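Local structure of m3DLH protein (Halieaceae bacterium, 7JKA) at residues H177-L183 with G209-F215; R101-R105 with L159-D165. The protein probably hydrolyses lactone or ester bonds, and possibly phosphotriesters, as an alpha/beta-hydrolase of the dienelactone hydrolase family. All blocks are in the same frame, centred on the assembly; numbering follows the deposited sequence. Where two conformers were deposited one is given.

Interaction 1 of 2, residues H177-L183 with G209-F215; sequences HGAEDPL and GNAAHSF
Gly-178, at the end of strand 172-178, meets the ring of Phe-215 through its backbone, Gly-178 N lying 3.7 Å from Phe-215 CE2. A beta carbon at Gly-178 would fall only 2.4 Å from Ala-212 O, so the close approach of the two chains depends on the missing side chain. Here the chain enters a type I turn, and Ala-179 CB rests against Gly-209 CA at 3.8 Å. Glu-180 N then donates to Ala-211 O (2.8 Å), tying the turn to the facing loop, while a water donates to both Glu-180 OE2 and Gly-209 O. Asp-181 CG stands trans to the backbone N (chi1 -170°), which brings OD2 to the edge of the imidazole; His-213 ND1 donates to Asp-181 OD2 over a very short 2.5 Å, with the carboxylate and ring planes 66° apart. Asp-181 OD1 takes the Leu-183 N-H at 2.9 Å in an Asx turn, which restrains the carboxylate's rotation. Leu-183 completes the setting, its CD1 lying over one face of the His-213 ring, 3.8 Å from the centroid, in a CH-pi contact. An asparagine at Asp-181 would probably weaken the hold on His-213 ND1 and leave the imidazole freer to turn. With His-213 also touching Cys-132, the pairing is consistent with the acid and base of the Cys-His-Asp triad known in dienelactone hydrolases.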
loop_
_atom_site.group_PDB
_atom_site.type_symbol
_atom_site.label_atom_id
_atom_site.label_comp_id
_atom_site.label_asym_id
_atom_site.label_seq_id
_atom_site.Cartn_x
_atom_site.Cartn_y
_atom_site.Cartn_z
ATOM N N HIS A 177 1.788 3.928 -11.923
ATOM C CA HIS A 177 2.620 2.932 -12.581
ATOM C C HIS A 177 3.754 3.618 -13.336
ATOM O O HIS A 177 3.513 4.559 -14.106
ATOM C CB HIS A 177 1.751 2.132 -13.558
ATOM C CG HIS A 177 2.508 1.169 -14.412
ATOM N ND1 HIS A 177 3.137 0.053 -13.900
ATOM C CD2 HIS A 177 2.710 1.136 -15.756
ATOM C CE1 HIS A 177 3.711 -0.616 -14.891
ATOM N NE2 HIS A 177 3.464 0.019 -16.024
ATOM N N GLY A 178 4.980 3.133 -13.154
ATOM C CA GLY A 178 6.100 3.594 -13.937
ATOM C C GLY A 178 6.093 2.924 -15.295
ATOM O O GLY A 178 6.135 1.699 -15.382
ATOM N N ALA A 179 6.004 3.708 -16.371
ATOM C CA ALA A 179 5.867 3.115 -17.685
ATOM C C ALA A 179 7.116 2.346 -18.109
ATOM O O ALA A 179 7.024 1.472 -18.982
ATOM C CB ALA A 179 5.537 4.212 -18.708
ATOM N N GLU A 180 8.273 2.640 -17.508
ATOM C CA GLU A 180 9.513 1.929 -17.803
ATOM C C GLU A 180 9.796 0.796 -16.824
ATOM O O GLU A 180 10.890 0.221 -16.866
ATOM C CB GLU A 180 10.687 2.902 -17.808
ATOM C CG GLU A 180 10.589 3.962 -18.888
ATOM C CD GLU A 180 10.432 3.357 -20.273
ATOM O OE1 GLU A 180 11.115 2.351 -20.595
ATOM O OE2 GLU A 180 9.614 3.891 -21.048
ATOM N N ASP A 181 8.851 0.473 -15.957
ATOM C CA ASP A 181 9.026 -0.546 -14.930
ATOM C C ASP A 181 9.078 -1.920 -15.572
ATOM O O ASP A 181 8.051 -2.391 -16.065
ATOM C CB ASP A 181 7.867 -0.469 -13.952
ATOM C CG ASP A 181 8.082 -1.323 -12.713
ATOM O OD1 ASP A 181 8.872 -2.295 -12.762
ATOM O OD2 ASP A 181 7.434 -1.010 -11.685
ATOM N N PRO A 182 10.215 -2.618 -15.545
ATOM C CA PRO A 182 10.283 -3.940 -16.189
ATOM C C PRO A 182 9.616 -5.047 -15.393
ATOM O O PRO A 182 9.515 -6.182 -15.896
ATOM C CB PRO A 182 11.787 -4.192 -16.285
ATOM C CG PRO A 182 12.324 -3.512 -15.037
ATOM C CD PRO A 182 11.481 -2.255 -14.881
ATOM N N LEU A 183 9.220 -4.775 -14.156
ATOM C CA LEU A 183 8.749 -5.803 -13.237
ATOM C C LEU A 183 7.235 -5.944 -13.230
ATOM O O LEU A 183 6.708 -6.778 -12.485
ATOM C CB LEU A 183 9.245 -5.503 -11.819
ATOM C CG LEU A 183 10.766 -5.565 -11.641
ATOM C CD1 LEU A 183 11.165 -5.241 -10.212
ATOM C CD2 LEU A 183 11.312 -6.932 -12.045
ATOM N N GLY A 209 5.501 8.270 -17.614
ATOM C CA GLY A 209 6.524 7.918 -18.571
ATOM C C GLY A 209 7.938 7.992 -18.040
ATOM O O GLY A 209 8.806 7.222 -18.461
ATOM N N ASN A 210 8.200 8.905 -17.116
ATOM C CA ASN A 210 9.580 9.099 -16.681
ATOM C C ASN A 210 10.133 7.902 -15.905
ATOM O O ASN A 210 11.350 7.765 -15.778
ATOM C CB ASN A 210 9.686 10.339 -15.783
ATOM C CG ASN A 210 9.436 11.647 -16.519
ATOM O OD1 ASN A 210 9.603 11.756 -17.741
ATOM N ND2 ASN A 210 9.045 12.665 -15.753
ATOM N N ALA A 211 9.274 7.037 -15.395
ATOM C CA ALA A 211 9.574 6.283 -14.188
ATOM C C ALA A 211 9.640 4.781 -14.429
ATOM O O ALA A 211 8.922 4.231 -15.271
ATOM C CB ALA A 211 8.528 6.566 -13.129
ATOM N N ALA A 212 10.475 4.116 -13.628
ATOM C CA ALA A 212 10.569 2.661 -13.653
ATOM C C ALA A 212 10.097 2.102 -12.320
ATOM O O ALA A 212 9.229 2.698 -11.682
ATOM C CB ALA A 212 12.002 2.216 -13.961
ATOM N N HIS A 213 10.661 0.985 -11.869
ATOM C CA HIS A 213 10.284 0.467 -10.564
ATOM C C HIS A 213 10.919 1.295 -9.448
ATOM O O HIS A 213 11.952 1.948 -9.635
ATOM C CB HIS A 213 10.700 -0.997 -10.424
ATOM C CG HIS A 213 9.853 -1.776 -9.466
ATOM N ND1 HIS A 213 8.541 -2.104 -9.731
ATOM C CD2 HIS A 213 10.136 -2.298 -8.249
ATOM C CE1 HIS A 213 8.050 -2.795 -8.719
ATOM N NE2 HIS A 213 8.997 -2.925 -7.807
ATOM N N SER A 214 10.264 1.282 -8.285
ATOM C CA SER A 214 10.777 1.897 -7.061
ATOM C C SER A 214 10.987 3.402 -7.217
ATOM O O SER A 214 11.877 3.980 -6.583
ATOM C CB SER A 214 12.065 1.214 -6.606
ATOM O OG SER A 214 11.779 -0.146 -6.329
ATOM N N PHE A 215 10.148 4.048 -8.028
ATOM C CA PHE A 215 10.393 5.453 -8.325
ATOM C C PHE A 215 10.174 6.367 -7.122
ATOM O O PHE A 215 10.609 7.518 -7.167
ATOM C CB PHE A 215 9.535 5.912 -9.518
ATOM C CG PHE A 215 8.058 5.785 -9.315
ATOM C CD1 PHE A 215 7.361 6.668 -8.473
ATOM C CD2 PHE A 215 7.341 4.862 -10.051
ATOM C CE1 PHE A 215 5.965 6.561 -8.363
ATOM C CE2 PHE A 215 5.960 4.734 -9.935
ATOM C CZ PHE A 215 5.258 5.582 -9.087
HETATM O O HOH W 1 8.891 6.591 -21.105
#

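Interaction 2 of 2, residues R101-R105 with L159-D165; sequences RAAWR and LPELPED
Arg-105 and Asp-165 meet end-on in a bidentate salt bridge: NH1 of Arg-105 donates to OD1 of Asp-165 at 2.8 Å, and NH2 of Arg-105 to OD2 of Asp-165 at 2.7 Å. Both oxygens lie close to the guanidinium plane and are met on their syn sides, although the two flat groups are turned 30° against each other. Beside this pair, Arg-101 was modelled in two conformers; in one of them its NH1 gives a nearly straight hydrogen bond of 2.8 Å to Pro-160 O, which sits at the edge of its guanidinium. In that conformer the Arg-101 group is sandwiched, with Leu-162 CD2 over one face and Leu-159 CD1 over the other, and bends at chi2 and chi3 (-74° and -81°) fold it into this slot, whereas Arg-105 runs extended from CG to NE. Leu-162 serves both arginines, since its second branch, CD1, covers a face of Arg-105 at 3.9 Å from NH1. Farther in, Trp-104 CH2 touches Leu-159 CD2 at 4.0 Å.

A second shell sets these groups. Leu-162 N donates to Asp-165 OD2 at 2.9 Å, on the face of the carboxylate away from Arg-105 NH2, and Glu-140 of helix 133-143 forms salt bridges with both arginines. Trp-104 NE1 is bonded to Thr-137 of that helix.

The contact thus joins the start of helix 101-116 to the loop after strand 150-154. The guanidinium of Arg-105 on both oxygens, with Leu-162 N as a further donor to OD2, would probably keep Asp-165 ionised, while leucine methyls lie over both faces of the Arg-101 guanidinium in the conformer described and one face of that of Arg-105.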
loop_
_atom_site.group_PDB
_atom_site.type_symbol
_atom_site.label_atom_id
_atom_site.label_comp_id
_atom_site.label_asym_id
_atom_site.label_seq_id
_atom_site.Cartn_x
_atom_site.Cartn_y
_atom_site.Cartn_z
ATOM N N ARG A 101 -3.129 -16.921 -0.894
ATOM C CA ARG A 101 -3.811 -15.634 -0.897
ATOM C C ARG A 101 -4.571 -15.404 0.410
ATOM O O ARG A 101 -4.674 -14.263 0.867
ATOM C CB ARG A 101 -4.763 -15.537 -2.092
ATOM C CG ARG A 101 -4.138 -15.849 -3.459
ATOM C CD ARG A 101 -3.233 -14.746 -3.971
ATOM N NE ARG A 101 -3.953 -13.641 -4.602
ATOM C CZ ARG A 101 -4.319 -13.612 -5.882
ATOM N NH1 ARG A 101 -4.953 -12.554 -6.356
ATOM N NH2 ARG A 101 -4.074 -14.644 -6.692
ATOM N N ALA A 102 -5.079 -16.472 1.031
ATOM C CA ALA A 102 -5.769 -16.331 2.312
ATOM C C ALA A 102 -4.833 -15.805 3.390
ATOM O O ALA A 102 -5.206 -14.911 4.159
ATOM C CB ALA A 102 -6.374 -17.670 2.739
ATOM N N ALA A 103 -3.609 -16.336 3.457
ATOM C CA ALA A 103 -2.667 -15.863 4.471
ATOM C C ALA A 103 -2.216 -14.441 4.167
ATOM O O ALA A 103 -2.040 -13.620 5.077
ATOM C CB ALA A 103 -1.459 -16.797 4.547
ATOM N N TRP A 104 -2.025 -14.147 2.883
ATOM C CA TRP A 104 -1.652 -12.810 2.462
ATOM C C TRP A 104 -2.733 -11.816 2.841
ATOM O O TRP A 104 -2.447 -10.762 3.408
ATOM C CB TRP A 104 -1.420 -12.857 0.958
ATOM C CG TRP A 104 -0.807 -11.664 0.305
ATOM C CD1 TRP A 104 -0.271 -10.575 0.891
ATOM C CD2 TRP A 104 -0.693 -11.476 -1.106
ATOM N NE1 TRP A 104 0.173 -9.686 -0.081
ATOM C CE2 TRP A 104 -0.057 -10.243 -1.314
ATOM C CE3 TRP A 104 -1.051 -12.257 -2.207
ATOM C CZ2 TRP A 104 0.202 -9.741 -2.602
ATOM C CZ3 TRP A 104 -0.780 -11.777 -3.480
ATOM C CH2 TRP A 104 -0.156 -10.541 -3.663
ATOM N N ARG A 105 -3.988 -12.156 2.551
ATOM C CA ARG A 105 -5.076 -11.241 2.877
ATOM C C ARG A 105 -5.267 -11.130 4.376
ATOM O O ARG A 105 -5.633 -10.060 4.861
ATOM C CB ARG A 105 -6.358 -11.698 2.192
ATOM C CG ARG A 105 -6.271 -11.467 0.688
ATOM C CD ARG A 105 -7.309 -12.217 -0.106
ATOM N NE ARG A 105 -7.069 -11.990 -1.536
ATOM C CZ ARG A 105 -7.993 -12.064 -2.487
ATOM N NH1 ARG A 105 -9.258 -12.333 -2.177
ATOM N NH2 ARG A 105 -7.646 -11.821 -3.757
ATOM N N LEU A 159 -1.351 -8.814 -10.209
ATOM C CA LEU A 159 -1.625 -10.198 -10.551
ATOM C C LEU A 159 -3.131 -10.397 -10.614
ATOM O O LEU A 159 -3.894 -9.592 -10.070
ATOM C CB LEU A 159 -0.980 -11.167 -9.552
ATOM C CG LEU A 159 -1.702 -11.486 -8.251
ATOM C CD1 LEU A 159 -1.034 -12.697 -7.603
ATOM C CD2 LEU A 159 -1.628 -10.290 -7.324
ATOM N N PRO A 160 -3.585 -11.465 -11.253
ATOM C CA PRO A 160 -5.028 -11.643 -11.422
ATOM C C PRO A 160 -5.756 -11.871 -10.108
ATOM O O PRO A 160 -5.207 -12.399 -9.134
ATOM C CB PRO A 160 -5.120 -12.883 -12.316
ATOM C CG PRO A 160 -3.808 -12.937 -13.013
ATOM C CD PRO A 160 -2.823 -12.481 -11.998
ATOM N N GLU A 161 -7.027 -11.479 -10.109
ATOM C CA GLU A 161 -7.925 -11.746 -8.993
ATOM C C GLU A 161 -8.124 -13.249 -8.797
ATOM O O GLU A 161 -7.782 -14.070 -9.652
ATOM C CB GLU A 161 -9.298 -11.120 -9.241
ATOM C CG GLU A 161 -10.069 -11.839 -10.368
ATOM C CD GLU A 161 -11.468 -11.268 -10.623
ATOM O OE1 GLU A 161 -11.844 -10.273 -9.972
ATOM O OE2 GLU A 161 -12.189 -11.829 -11.487
ATOM N N LEU A 162 -8.699 -13.587 -7.638
ATOM C CA LEU A 162 -9.345 -14.876 -7.455
ATOM C C LEU A 162 -10.780 -14.774 -7.971
ATOM O O LEU A 162 -11.369 -13.687 -7.967
ATOM C CB LEU A 162 -9.350 -15.272 -5.987
ATOM C CG LEU A 162 -8.009 -15.471 -5.274
ATOM C CD1 LEU A 162 -8.282 -15.775 -3.821
ATOM C CD2 LEU A 162 -7.219 -16.610 -5.901
ATOM N N PRO A 163 -11.369 -15.870 -8.456
ATOM C CA PRO A 163 -12.734 -15.777 -9.004
ATOM C C PRO A 163 -13.740 -15.144 -8.056
ATOM O O PRO A 163 -14.628 -14.403 -8.505
ATOM C CB PRO A 163 -13.076 -17.246 -9.304
ATOM C CG PRO A 163 -11.760 -17.871 -9.591
ATOM C CD PRO A 163 -10.796 -17.217 -8.632
ATOM N N GLU A 164 -13.638 -15.416 -6.755
ATOM C CA GLU A 164 -14.634 -14.902 -5.829
ATOM C C GLU A 164 -14.483 -13.415 -5.578
ATOM O O GLU A 164 -15.321 -12.853 -4.871
ATOM C CB GLU A 164 -14.570 -15.640 -4.488
ATOM C CG GLU A 164 -13.239 -15.541 -3.786
ATOM C CD GLU A 164 -12.383 -16.771 -4.013
ATOM O OE1 GLU A 164 -12.304 -17.268 -5.171
ATOM O OE2 GLU A 164 -11.805 -17.246 -3.013
ATOM N N ASP A 165 -13.431 -12.779 -6.112
ATOM C CA ASP A 165 -13.190 -11.359 -5.893
ATOM C C ASP A 165 -14.082 -10.465 -6.737
ATOM O O ASP A 165 -14.062 -9.246 -6.534
ATOM C CB ASP A 165 -11.744 -10.997 -6.216
ATOM C CG ASP A 165 -10.744 -11.695 -5.334
ATOM O OD1 ASP A 165 -11.144 -12.266 -4.288
ATOM O OD2 ASP A 165 -9.546 -11.640 -5.692
#

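How the interactions relate
Interactions 1 and 2 lie in one alpha/beta-hydrolase domain, their centres 24 Å apart and their nearest atoms about 9 Å apart, so they do not touch. The loop in interaction 2 follows strand 150-154, and the turn in interaction 1 follows its parallel neighbour, strand 172-178. The probable nucleophile elbow around Cys-132 relates them: His-213 touches it, whereas Trp-104 only comes near, its ring lying nearly parallel to that of Phe-133. Interaction 1 therefore belongs to the presumed active site, and His-155 packs edge-to-face against both His-213 and Phe-215 there. Interaction 2 stands farther off, bound through Glu-140 and Thr-137 to helix 133-143, which starts within the elbow.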